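Local coordinates for protein RNA-dependent RNA polymerase (PDB 6DX3) that probably removes ubiquitin or ubiquitin-like modifiers from proteins through its viral OTU domain, a cysteine protease, at residues D27-V32 / S141-H146; L45-I50 / Y151-P156; G70-T75 / F108-K113; H120-A123 / C127-V130. All coordinates share one frame; numbering follows the deposited sequence.

Interaction 1. Residues D27-V32 / S141-H146; sequences DIFEIV and SINIMH
N143 is gripped at both ends of its carboxamide, OD1 accepting a hydrogen bond from W119 NE1 and ND2 giving one to the carbonyl oxygen of M138, and the group held in this way lies against F29. The touching part of the F29 ring is its far end: CE2 is 3.7 Å from N143 CG, and CZ is 3.7 Å from N143 OD1. The two side chains cross at about a right angle with ring and amide planes inclined by 41°; the amide meets the ring neither over its face nor at its edge. Placed beside its backbone N (chi1 -57°), F29 CG sends the ring toward 142-146, which lets CE2 and CZ reach N143. W119 meets F29 edge-to-face, so the residue that holds the amide also packs on the ring. Two residues on, I31 CD1 reaches M145 SD at 4.3 Å, a loose apolar touch made by the sulfur of an extended methionine chain. The CA atoms of F29 and N143 are 8.9 Å apart, too far for backbone pairing. In the sheet of the OTU domain strand 150-156 runs between the two segments, and its L154 touches F29, I31 and M145, so 29-32 and 142-147 are next-but-one strands joined through side chains.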
loop_
_atom_site.group_PDB
_atom_site.type_symbol
_atom_site.label_atom_id
_atom_site.label_comp_id
_atom_site.label_asym_id
_atom_site.label_seq_id
_atom_site.Cartn_x
_atom_site.Cartn_y
_atom_site.Cartn_z
ATOM N N ASP A 27 -7.884 -12.197 12.991
ATOM C CA ASP A 27 -9.331 -12.356 13.110
ATOM C C ASP A 27 -10.037 -11.974 11.813
ATOM O O ASP A 27 -11.139 -12.465 11.536
ATOM C CB ASP A 27 -9.865 -11.515 14.272
ATOM C CG ASP A 27 -9.291 -11.933 15.607
ATOM O OD1 ASP A 27 -8.537 -12.935 15.655
ATOM O OD2 ASP A 27 -9.604 -11.260 16.612
ATOM N N ILE A 28 -9.414 -11.122 11.001
ATOM C CA ILE A 28 -10.031 -10.620 9.785
ATOM C C ILE A 28 -9.287 -11.056 8.522
ATOM O O ILE A 28 -9.935 -11.338 7.508
ATOM C CB ILE A 28 -10.151 -9.079 9.847
ATOM C CG1 ILE A 28 -10.914 -8.645 11.110
ATOM C CG2 ILE A 28 -10.804 -8.533 8.589
ATOM C CD1 ILE A 28 -12.409 -8.918 11.071
ATOM N N PHE A 29 -7.958 -11.138 8.553
ATOM C CA PHE A 29 -7.158 -11.421 7.367
ATOM C C PHE A 29 -6.317 -12.675 7.559
ATOM O O PHE A 29 -6.166 -13.199 8.664
ATOM C CB PHE A 29 -6.217 -10.258 7.023
ATOM C CG PHE A 29 -6.914 -8.949 6.818
ATOM C CD1 PHE A 29 -6.873 -7.969 7.797
ATOM C CD2 PHE A 29 -7.591 -8.689 5.636
ATOM C CE1 PHE A 29 -7.507 -6.761 7.611
ATOM C CE2 PHE A 29 -8.230 -7.479 5.442
ATOM C CZ PHE A 29 -8.187 -6.516 6.430
ATOM N N GLU A 30 -5.776 -13.146 6.443
ATOM C CA GLU A 30 -4.644 -14.059 6.417
ATOM C C GLU A 30 -3.424 -13.278 5.950
ATOM O O GLU A 30 -3.479 -12.589 4.925
ATOM C CB GLU A 30 -4.897 -15.244 5.482
ATOM C CG GLU A 30 -3.626 -15.784 4.845
ATOM C CD GLU A 30 -3.841 -17.084 4.112
ATOM O OE1 GLU A 30 -4.854 -17.761 4.387
ATOM O OE2 GLU A 30 -2.995 -17.426 3.259
ATOM N N ILE A 31 -2.337 -13.364 6.709
ATOM C CA ILE A 31 -1.095 -12.695 6.339
ATOM C C ILE A 31 -0.443 -13.499 5.222
ATOM O O ILE A 31 0.014 -14.624 5.439
ATOM C CB ILE A 31 -0.151 -12.549 7.538
ATOM C CG1 ILE A 31 -0.827 -11.757 8.661
ATOM C CG2 ILE A 31 1.158 -11.891 7.110
ATOM C CD1 ILE A 31 -0.105 -11.844 9.993
ATOM N N VAL A 32 -0.405 -12.930 4.017
ATOM C CA VAL A 32 0.276 -13.549 2.887
ATOM C C VAL A 32 1.680 -12.956 2.843
ATOM O O VAL A 32 1.881 -11.831 2.377
ATOM C CB VAL A 32 -0.477 -13.333 1.573
ATOM C CG1 VAL A 32 0.196 -14.109 0.448
ATOM C CG2 VAL A 32 -1.930 -13.759 1.721
ATOM N N SER A 141 -11.052 -3.801 -1.566
ATOM C CA SER A 141 -9.838 -3.020 -1.733
ATOM C C SER A 141 -8.623 -3.904 -1.478
ATOM O O SER A 141 -8.736 -5.050 -1.037
ATOM C CB SER A 141 -9.820 -1.815 -0.784
ATOM O OG SER A 141 -10.993 -1.033 -0.923
ATOM N N ILE A 142 -7.452 -3.350 -1.756
ATOM C CA ILE A 142 -6.189 -3.997 -1.425
ATOM C C ILE A 142 -5.826 -3.646 0.011
ATOM O O ILE A 142 -5.795 -2.468 0.386
ATOM C CB ILE A 142 -5.078 -3.567 -2.394
ATOM C CG1 ILE A 142 -5.391 -4.056 -3.813
ATOM C CG2 ILE A 142 -3.728 -4.084 -1.914
ATOM C CD1 ILE A 142 -4.524 -3.425 -4.875
ATOM N N ASN A 143 -5.564 -4.665 0.821
ATOM C CA ASN A 143 -5.121 -4.477 2.195
ATOM C C ASN A 143 -3.691 -4.979 2.326
ATOM O O ASN A 143 -3.383 -6.101 1.911
ATOM C CB ASN A 143 -6.040 -5.208 3.174
ATOM C CG ASN A 143 -7.459 -4.675 3.148
ATOM O OD1 ASN A 143 -7.820 -3.798 3.935
ATOM N ND2 ASN A 143 -8.275 -5.200 2.239
ATOM N N ILE A 144 -2.817 -4.136 2.879
ATOM C CA ILE A 144 -1.435 -4.507 3.144
ATOM C C ILE A 144 -1.101 -4.143 4.584
ATOM O O ILE A 144 -1.768 -3.320 5.215
ATOM C CB ILE A 144 -0.436 -3.840 2.170
ATOM C CG1 ILE A 144 -0.439 -2.324 2.338
ATOM C CG2 ILE A 144 -0.751 -4.206 0.728
ATOM C CD1 ILE A 144 0.544 -1.626 1.433
ATOM N N MET A 145 -0.050 -4.777 5.102
ATOM C CA MET A 145 0.346 -4.658 6.499
ATOM C C MET A 145 1.729 -4.027 6.571
ATOM O O MET A 145 2.694 -4.578 6.031
ATOM C CB MET A 145 0.341 -6.027 7.186
ATOM C CG MET A 145 0.408 -5.985 8.712
ATOM S SD MET A 145 0.194 -7.628 9.436
ATOM C CE MET A 145 1.029 -7.442 11.000
ATOM N N HIS A 146 1.825 -2.887 7.246
ATOM C CA HIS A 146 3.085 -2.167 7.402
ATOM C C HIS A 146 3.777 -2.634 8.677
ATOM O O HIS A 146 3.277 -2.398 9.783
ATOM C CB HIS A 146 2.824 -0.661 7.441
ATOM C CG HIS A 146 4.042 0.176 7.204
ATOM N ND1 HIS A 146 4.065 1.535 7.436
ATOM C CD2 HIS A 146 5.274 -0.150 6.745
ATOM C CE1 HIS A 146 5.259 2.012 7.133
ATOM N NE2 HIS A 146 6.012 1.008 6.714
#

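Interaction 2. Residues L45-I50 / Y151-P156; sequences LACGMI and YDYLKP
A cysteine sulfur-aromatic contact, C47 against Y153, joins the C-terminal part of helix 40-49 to strand 150-156 of the OTU sheet; in OTU proteases the start of the corresponding helix carries the catalytic cysteine. The thiol is set obliquely to the ring rather than above its middle: C47 SG lies 4.0 Å from the Y153 ring centroid, 35° off the normal, with its closest approach of 3.5 Å to CD2. C47 CB adds an off-centre CH-pi contact, 4.2 Å from the same centroid. The tyrosine reaches the helix because its CG is anti to the backbone N (chi1 -177°), which lays the ring along the helix surface. Sulfur and CB thus meet the near part of the ring, while the farther part passes G48, whose CA is 3.4 Å from Y153 CE1 and 3.7 Å from Y153 CZ. With no side chain at G48, helix backbone and ring can come this close. The buried phenol is satisfied beyond the two segments, Y153 OH being hydrogen-bonded to the carbonyl oxygen of T162, which anchors the ring at its far end. L154, the next residue, points away from the helix. On the sheet side, V32 of strand 29-32 touches both C47 and Y153, and I142 of strand 142-147 also packs on Y153.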
loop_
_atom_site.group_PDB
_atom_site.type_symbol
_atom_site.label_atom_id
_atom_site.label_comp_id
_atom_site.label_asym_id
_atom_site.label_seq_id
_atom_site.Cartn_x
_atom_site.Cartn_y
_atom_site.Cartn_z
ATOM N N LEU A 45 1.631 -5.148 -3.180
ATOM C CA LEU A 45 0.682 -4.517 -4.090
ATOM C C LEU A 45 0.402 -5.406 -5.298
ATOM O O LEU A 45 -0.738 -5.473 -5.774
ATOM C CB LEU A 45 1.208 -3.153 -4.532
ATOM C CG LEU A 45 1.198 -2.062 -3.459
ATOM C CD1 LEU A 45 1.800 -0.771 -3.994
ATOM C CD2 LEU A 45 -0.213 -1.830 -2.952
ATOM N N ALA A 46 1.424 -6.097 -5.809
ATOM C CA ALA A 46 1.190 -7.045 -6.895
ATOM C C ALA A 46 0.337 -8.217 -6.431
ATOM O O ALA A 46 -0.443 -8.768 -7.217
ATOM C CB ALA A 46 2.517 -7.553 -7.461
ATOM N N CYS A 47 0.470 -8.607 -5.160
ATOM C CA CYS A 47 -0.333 -9.701 -4.628
ATOM C C CYS A 47 -1.815 -9.360 -4.639
ATOM O O CYS A 47 -2.658 -10.251 -4.798
ATOM C CB CYS A 47 0.127 -10.044 -3.208
ATOM S SG CYS A 47 -0.557 -11.577 -2.541
ATOM N N GLY A 48 -2.155 -8.082 -4.478
ATOM C CA GLY A 48 -3.540 -7.663 -4.540
ATOM C C GLY A 48 -4.084 -7.422 -5.930
ATOM O O GLY A 48 -5.304 -7.337 -6.092
ATOM N N MET A 49 -3.213 -7.314 -6.934
ATOM C CA MET A 49 -3.620 -7.010 -8.298
ATOM C C MET A 49 -3.515 -8.187 -9.256
ATOM O O MET A 49 -4.234 -8.212 -10.257
ATOM C CB MET A 49 -2.780 -5.857 -8.862
ATOM C CG MET A 49 -2.933 -4.537 -8.122
ATOM S SD MET A 49 -4.479 -3.690 -8.495
ATOM C CE MET A 49 -4.278 -3.362 -10.240
ATOM N N ILE A 50 -2.638 -9.152 -8.991
ATOM C CA ILE A 50 -2.392 -10.268 -9.902
ATOM C C ILE A 50 -2.657 -11.569 -9.155
ATOM O O ILE A 50 -2.013 -11.852 -8.137
ATOM C CB ILE A 50 -0.963 -10.240 -10.469
ATOM C CG1 ILE A 50 -0.642 -8.859 -11.048
ATOM C CG2 ILE A 50 -0.793 -11.314 -11.532
ATOM C CD1 ILE A 50 0.790 -8.719 -11.539
ATOM N N TYR A 151 6.532 -4.868 4.269
ATOM C CA TYR A 151 5.123 -4.869 3.888
ATOM C C TYR A 151 4.702 -6.286 3.531
ATOM O O TYR A 151 5.404 -6.975 2.786
ATOM C CB TYR A 151 4.861 -3.943 2.693
ATOM C CG TYR A 151 4.798 -2.467 3.014
ATOM C CD1 TYR A 151 3.621 -1.887 3.477
ATOM C CD2 TYR A 151 5.905 -1.648 2.828
ATOM C CE1 TYR A 151 3.551 -0.539 3.759
ATOM C CE2 TYR A 151 5.845 -0.295 3.106
ATOM C CZ TYR A 151 4.663 0.254 3.575
ATOM O OH TYR A 151 4.597 1.599 3.859
ATOM N N ASP A 152 3.558 -6.714 4.056
ATOM C CA ASP A 152 2.948 -7.976 3.669
ATOM C C ASP A 152 1.546 -7.710 3.137
ATOM O O ASP A 152 0.953 -6.658 3.390
ATOM C CB ASP A 152 2.880 -8.969 4.842
ATOM C CG ASP A 152 4.226 -9.597 5.162
ATOM O OD1 ASP A 152 4.944 -10.007 4.227
ATOM O OD2 ASP A 152 4.567 -9.678 6.360
ATOM N N TYR A 153 1.023 -8.676 2.388
ATOM C CA TYR A 153 -0.342 -8.610 1.888
ATOM C C TYR A 153 -1.298 -9.213 2.905
ATOM O O TYR A 153 -0.963 -10.183 3.589
ATOM C CB TYR A 153 -0.471 -9.348 0.554
ATOM C CG TYR A 153 -1.851 -9.247 -0.058
ATOM C CD1 TYR A 153 -2.296 -8.051 -0.607
ATOM C CD2 TYR A 153 -2.709 -10.340 -0.083
ATOM C CE1 TYR A 153 -3.556 -7.944 -1.163
ATOM C CE2 TYR A 153 -3.975 -10.242 -0.645
ATOM C CZ TYR A 153 -4.390 -9.039 -1.184
ATOM O OH TYR A 153 -5.642 -8.921 -1.744
ATOM N N LEU A 154 -2.491 -8.630 3.003
ATOM C CA LEU A 154 -3.548 -9.135 3.870
ATOM C C LEU A 154 -4.725 -9.554 3.001
ATOM O O LEU A 154 -5.283 -8.732 2.265
ATOM C CB LEU A 154 -3.977 -8.085 4.898
ATOM C CG LEU A 154 -2.944 -7.716 5.967
ATOM C CD1 LEU A 154 -3.383 -6.472 6.731
ATOM C CD2 LEU A 154 -2.708 -8.876 6.924
ATOM N N LYS A 155 -5.094 -10.827 3.084
ATOM C CA LYS A 155 -6.197 -11.373 2.317
ATOM C C LYS A 155 -7.357 -11.696 3.240
ATOM O O LYS A 155 -7.157 -12.383 4.251
ATOM C CB LYS A 155 -5.754 -12.637 1.572
ATOM C CG LYS A 155 -6.892 -13.508 1.071
ATOM C CD LYS A 155 -6.381 -14.889 0.693
ATOM C CE LYS A 155 -7.513 -15.894 0.597
ATOM N NZ LYS A 155 -7.135 -17.222 1.158
ATOM N N PRO A 156 -8.565 -11.209 2.945
ATOM C CA PRO A 156 -9.716 -11.491 3.812
ATOM C C PRO A 156 -9.867 -12.984 4.070
ATOM O O PRO A 156 -9.692 -13.809 3.171
ATOM C CB PRO A 156 -10.900 -10.928 3.022
ATOM C CG PRO A 156 -10.301 -9.839 2.193
ATOM C CD PRO A 156 -8.914 -10.303 1.835
#

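Interaction 3. Residues G70-T75 / F108-K113; sequences GLFWDT and FSQKAK
F72 and Q110 make the main contact here, a surface contact between the ends of two helices of the OTU domain, 57-72 and 102-112; the two side chains lie alongside, running in opposing senses. Q110 CB sits over one face of the F72 ring, 4.1 Å from the centroid and 16° off the normal, a CH-pi contact. Further out along the glutamine, OE1 is 3.3 Å from F72 CD1 and 3.4 Å from F72 CG, near-equal distances that show it is not directed at a single ring carbon. The amide is tilted by 43° to the ring, so it does not stack flat on it. On the opposite face of F72 lies L71 CB, 3.7 Å above the plane, which leaves the ring sandwiched between its own neighbour and the glutamine. L71 also makes an apolar contact of its own, with CD1 3.8 Å from K111 CD; the bend of the lysine at chi2 (90°) brings CD and CE across the leucine methyl at an angle.

The second shell positions these groups. Q110 NE2 is hydrogen-bonded to N106 OD1 and T76 OG1, the former within its own helix, the latter just beyond segment 70-75. K111 NZ bonds to Q64 OE1 on helix 57-72.

Q110 NE2 and K111 NZ therefore find their partners outside the two segments: the glutamine links helix 102-112 to the chain that follows helix 57-72, and the lysine bonds one helix to the other. What joins the segments directly is dispersion, one CH-pi contact and aliphatic packing, with Q110 touching the ring through both CB and OE1.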
loop_
_atom_site.group_PDB
_atom_site.type_symbol
_atom_site.label_atom_id
_atom_site.label_comp_id
_atom_site.label_asym_id
_atom_site.label_seq_id
_atom_site.Cartn_x
_atom_site.Cartn_y
_atom_site.Cartn_z
ATOM N N GLY A 70 4.996 10.786 -12.323
ATOM C CA GLY A 70 5.107 11.821 -13.336
ATOM C C GLY A 70 3.775 12.431 -13.728
ATOM O O GLY A 70 3.724 13.585 -14.162
ATOM N N LEU A 71 2.683 11.675 -13.578
ATOM C CA LEU A 71 1.368 12.175 -13.969
ATOM C C LEU A 71 0.728 13.023 -12.877
ATOM O O LEU A 71 0.022 13.993 -13.175
ATOM C CB LEU A 71 0.443 11.009 -14.318
ATOM C CG LEU A 71 0.643 10.231 -15.624
ATOM C CD1 LEU A 71 -0.070 8.894 -15.538
ATOM C CD2 LEU A 71 0.129 11.023 -16.811
ATOM N N PHE A 72 0.955 12.675 -11.610
ATOM C CA PHE A 72 0.170 13.220 -10.510
ATOM C C PHE A 72 1.007 13.983 -9.489
ATOM O O PHE A 72 0.474 14.365 -8.440
ATOM C CB PHE A 72 -0.597 12.098 -9.802
ATOM C CG PHE A 72 -1.579 11.374 -10.686
ATOM C CD1 PHE A 72 -2.770 11.978 -11.062
ATOM C CD2 PHE A 72 -1.320 10.086 -11.123
ATOM C CE1 PHE A 72 -3.677 11.314 -11.864
ATOM C CE2 PHE A 72 -2.221 9.417 -11.928
ATOM C CZ PHE A 72 -3.402 10.032 -12.300
ATOM N N TRP A 73 2.291 14.225 -9.767
ATOM C CA TRP A 73 3.156 14.867 -8.781
ATOM C C TRP A 73 2.614 16.229 -8.364
ATOM O O TRP A 73 2.520 16.534 -7.169
ATOM C CB TRP A 73 4.575 15.009 -9.331
ATOM C CG TRP A 73 5.526 15.646 -8.355
ATOM C CD1 TRP A 73 5.809 16.977 -8.232
ATOM C CD2 TRP A 73 6.310 14.975 -7.359
ATOM N NE1 TRP A 73 6.724 17.174 -7.227
ATOM C CE2 TRP A 73 7.047 15.962 -6.677
ATOM C CE3 TRP A 73 6.463 13.637 -6.984
ATOM C CZ2 TRP A 73 7.922 15.654 -5.638
ATOM C CZ3 TRP A 73 7.333 13.332 -5.954
ATOM C CH2 TRP A 73 8.051 14.338 -5.291
ATOM N N ASP A 74 2.242 17.064 -9.339
ATOM C CA ASP A 74 1.864 18.443 -9.054
ATOM C C ASP A 74 0.498 18.573 -8.396
ATOM O O ASP A 74 0.119 19.687 -8.024
ATOM C CB ASP A 74 1.880 19.269 -10.343
ATOM C CG ASP A 74 3.231 19.261 -11.022
ATOM O OD1 ASP A 74 4.254 19.324 -10.308
ATOM O OD2 ASP A 74 3.267 19.190 -12.267
ATOM N N THR A 75 -0.253 17.482 -8.259
ATOM C CA THR A 75 -1.574 17.520 -7.645
ATOM C C THR A 75 -1.695 16.570 -6.459
ATOM O O THR A 75 -2.812 16.326 -5.986
ATOM C CB THR A 75 -2.657 17.186 -8.676
ATOM O OG1 THR A 75 -2.466 15.847 -9.151
ATOM C CG2 THR A 75 -2.608 18.154 -9.855
ATOM N N PHE A 108 0.205 4.790 -6.925
ATOM C CA PHE A 108 -0.346 3.613 -7.592
ATOM C C PHE A 108 -1.866 3.584 -7.501
ATOM O O PHE A 108 -2.545 3.220 -8.471
ATOM C CB PHE A 108 0.244 2.336 -6.996
ATOM C CG PHE A 108 -0.317 1.078 -7.596
ATOM C CD1 PHE A 108 0.099 0.644 -8.845
ATOM C CD2 PHE A 108 -1.263 0.328 -6.913
ATOM C CE1 PHE A 108 -0.418 -0.512 -9.400
ATOM C CE2 PHE A 108 -1.783 -0.830 -7.464
ATOM C CZ PHE A 108 -1.360 -1.251 -8.706
ATOM N N SER A 109 -2.417 3.960 -6.344
ATOM C CA SER A 109 -3.866 3.991 -6.182
ATOM C C SER A 109 -4.507 4.972 -7.155
ATOM O O SER A 109 -5.592 4.710 -7.688
ATOM C CB SER A 109 -4.222 4.357 -4.741
ATOM O OG SER A 109 -3.704 5.634 -4.407
ATOM N N GLN A 110 -3.849 6.109 -7.396
ATOM C CA GLN A 110 -4.346 7.064 -8.383
ATOM C C GLN A 110 -4.268 6.497 -9.793
ATOM O O GLN A 110 -5.198 6.674 -10.589
ATOM C CB GLN A 110 -3.552 8.369 -8.301
ATOM C CG GLN A 110 -3.701 9.127 -6.991
ATOM C CD GLN A 110 -3.110 10.521 -7.067
ATOM O OE1 GLN A 110 -3.543 11.345 -7.872
ATOM N NE2 GLN A 110 -2.115 10.791 -6.234
ATOM N N LYS A 111 -3.161 5.828 -10.127
ATOM C CA LYS A 111 -2.982 5.316 -11.483
ATOM C C LYS A 111 -3.904 4.133 -11.751
ATOM O O LYS A 111 -4.562 4.072 -12.796
ATOM C CB LYS A 111 -1.523 4.914 -11.702
ATOM C CG LYS A 111 -1.206 4.389 -13.102
ATOM C CD LYS A 111 -0.796 5.516 -14.034
ATOM C CE LYS A 111 0.082 5.005 -15.172
ATOM N NZ LYS A 111 -0.623 4.027 -16.042
ATOM N N ALA A 112 -3.960 3.180 -10.823
ATOM C CA ALA A 112 -4.761 1.980 -11.023
ATOM C C ALA A 112 -6.228 2.164 -10.657
ATOM O O ALA A 112 -7.029 1.266 -10.938
ATOM C CB ALA A 112 -4.178 0.820 -10.213
ATOM N N LYS A 113 -6.599 3.287 -10.045
ATOM C CA LYS A 113 -7.971 3.524 -9.600
ATOM C C LYS A 113 -8.465 2.364 -8.737
ATOM O O LYS A 113 -9.518 1.770 -8.981
ATOM C CB LYS A 113 -8.903 3.765 -10.787
ATOM C CG LYS A 113 -8.788 5.154 -11.395
ATOM C CD LYS A 113 -9.445 5.219 -12.759
ATOM C CE LYS A 113 -8.413 5.364 -13.862
ATOM N NZ LYS A 113 -7.356 4.318 -13.760
#

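Interaction 4. Residues H120-A123 / C127-V130; sequences HEDA and CDYV
H120 faces Y129 and D128 at once across the β-hairpin of strands 116-121 and 126-133: Y129 CE2 lies over one face of the imidazole, toward its rim, while the carboxylate meets the same ring at its edge. The His and Tyr planes are near parallel, 16° apart, but slid so that they barely overlap, with centroids 4.6 Å apart. What fills the shared space is the root of the histidine: H120 CB lies over the face of the Y129 ring, 3.6 Å from its centroid, and Y129 CE2 comes to 3.3 Å from H120 CG. In the plane of the imidazole, H120 ND1 donates to D128 OD1 at 2.7 Å with an N-H...O angle of 159°. The acceptor uses its syn lone pair, and this His-carboxylate bond would help fix the rotation of the ring beside Y129. The strands themselves are joined by H120 N to Y129 O at 3.1 Å, whereas the bond from D128 N to H120 O is weak.

D128 also lies near a second carboxylate, presumably of like charge. Its carboxylate is stacked on that of D122, the planes 12° apart and the two OD1 atoms separated by 4.1 Å. The repulsion is probably eased by H120 and, for D122 OD1, by the hydrogen bond with H126 ND1. A single water clamps the other two oxygens, donating to D122 OD2 at 3.2 Å and to D128 OD2 at 2.9 Å.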
loop_
_atom_site.group_PDB
_atom_site.type_symbol
_atom_site.label_atom_id
_atom_site.label_comp_id
_atom_site.label_asym_id
_atom_site.label_seq_id
_atom_site.Cartn_x
_atom_site.Cartn_y
_atom_site.Cartn_z
ATOM N N HIS A 120 -1.048 -0.535 10.016
ATOM C CA HIS A 120 0.227 -0.370 10.699
ATOM C C HIS A 120 0.300 -1.305 11.900
ATOM O O HIS A 120 -0.504 -1.192 12.831
ATOM C CB HIS A 120 0.435 1.073 11.147
ATOM C CG HIS A 120 1.587 1.243 12.086
ATOM N ND1 HIS A 120 1.429 1.291 13.454
ATOM C CD2 HIS A 120 2.917 1.358 11.856
ATOM C CE1 HIS A 120 2.611 1.437 14.026
ATOM N NE2 HIS A 120 3.531 1.479 13.079
ATOM N N GLU A 121 1.278 -2.207 11.881
ATOM C CA GLU A 121 1.513 -3.116 12.991
ATOM C C GLU A 121 2.313 -2.414 14.081
ATOM O O GLU A 121 3.396 -1.879 13.823
ATOM C CB GLU A 121 2.260 -4.359 12.509
ATOM C CG GLU A 121 2.548 -5.386 13.590
ATOM C CD GLU A 121 3.456 -6.494 13.100
ATOM O OE1 GLU A 121 4.397 -6.191 12.339
ATOM O OE2 GLU A 121 3.218 -7.670 13.454
ATOM N N ASP A 122 1.783 -2.416 15.301
ATOM C CA ASP A 122 2.508 -1.878 16.446
ATOM C C ASP A 122 3.096 -2.968 17.333
ATOM O O ASP A 122 4.211 -2.815 17.841
ATOM C CB ASP A 122 1.595 -0.962 17.274
ATOM C CG ASP A 122 0.452 -1.713 17.920
ATOM O OD1 ASP A 122 -0.149 -2.558 17.224
ATOM O OD2 ASP A 122 0.166 -1.467 19.112
ATOM N N ALA A 123 2.368 -4.061 17.551
ATOM C CA ALA A 123 2.907 -5.234 18.222
ATOM C C ALA A 123 2.452 -6.457 17.444
ATOM O O ALA A 123 1.614 -6.358 16.544
ATOM C CB ALA A 123 2.483 -5.307 19.694
ATOM N N CYS A 127 -2.662 -4.224 15.075
ATOM C CA CYS A 127 -2.574 -2.936 14.400
ATOM C C CYS A 127 -3.285 -1.866 15.219
ATOM O O CYS A 127 -4.323 -2.131 15.833
ATOM C CB CYS A 127 -3.171 -3.006 12.990
ATOM S SG CYS A 127 -2.214 -4.025 11.844
ATOM N N ASP A 128 -2.720 -0.653 15.224
ATOM C CA ASP A 128 -3.268 0.452 16.001
ATOM C C ASP A 128 -3.753 1.626 15.160
ATOM O O ASP A 128 -4.418 2.514 15.705
ATOM C CB ASP A 128 -2.237 0.960 17.027
ATOM C CG ASP A 128 -0.986 1.523 16.375
ATOM O OD1 ASP A 128 -0.601 1.037 15.291
ATOM O OD2 ASP A 128 -0.382 2.454 16.950
ATOM N N TYR A 129 -3.441 1.667 13.867
ATOM C CA TYR A 129 -4.038 2.664 12.986
ATOM C C TYR A 129 -3.970 2.157 11.553
ATOM O O TYR A 129 -3.213 1.238 11.231
ATOM C CB TYR A 129 -3.365 4.040 13.128
ATOM C CG TYR A 129 -2.045 4.228 12.402
ATOM C CD1 TYR A 129 -2.009 4.553 11.050
ATOM C CD2 TYR A 129 -0.837 4.130 13.082
ATOM C CE1 TYR A 129 -0.812 4.739 10.387
ATOM C CE2 TYR A 129 0.370 4.323 12.429
ATOM C CZ TYR A 129 0.375 4.623 11.079
ATOM O OH TYR A 129 1.565 4.813 10.417
ATOM N N VAL A 130 -4.781 2.772 10.697
ATOM C CA VAL A 130 -4.883 2.397 9.292
ATOM C C VAL A 130 -5.075 3.664 8.468
ATOM O O VAL A 130 -5.726 4.614 8.915
ATOM C CB VAL A 130 -6.039 1.392 9.064
ATOM C CG1 VAL A 130 -7.377 2.002 9.469
ATOM C CG2 VAL A 130 -6.074 0.914 7.617
HETATM O O HOH W 1 0.194 1.637 19.648
#

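Overall arrangement
From the N terminus, strand 29-32 opens interaction 1, which closes only at strand 142-147. Helix 40-49 then opens interaction 2, closed later still by strand 150-156, so these two long loops cross. Nested inside both are interaction 3, which brings the ends of helices 57-72 and 102-112 together, and, after it in series, interaction 4, the hairpin of strands 116-121 and 126-133. Interactions 1, 2 and 4 share the sheet: M145 N meets D152 O, and H146 O meets E121 N, each probably a hydrogen bond. Interaction 3 lies on the helical side, about 26 Å centre to centre from interaction 4, and meets interaction 2 where M49 packs on F108.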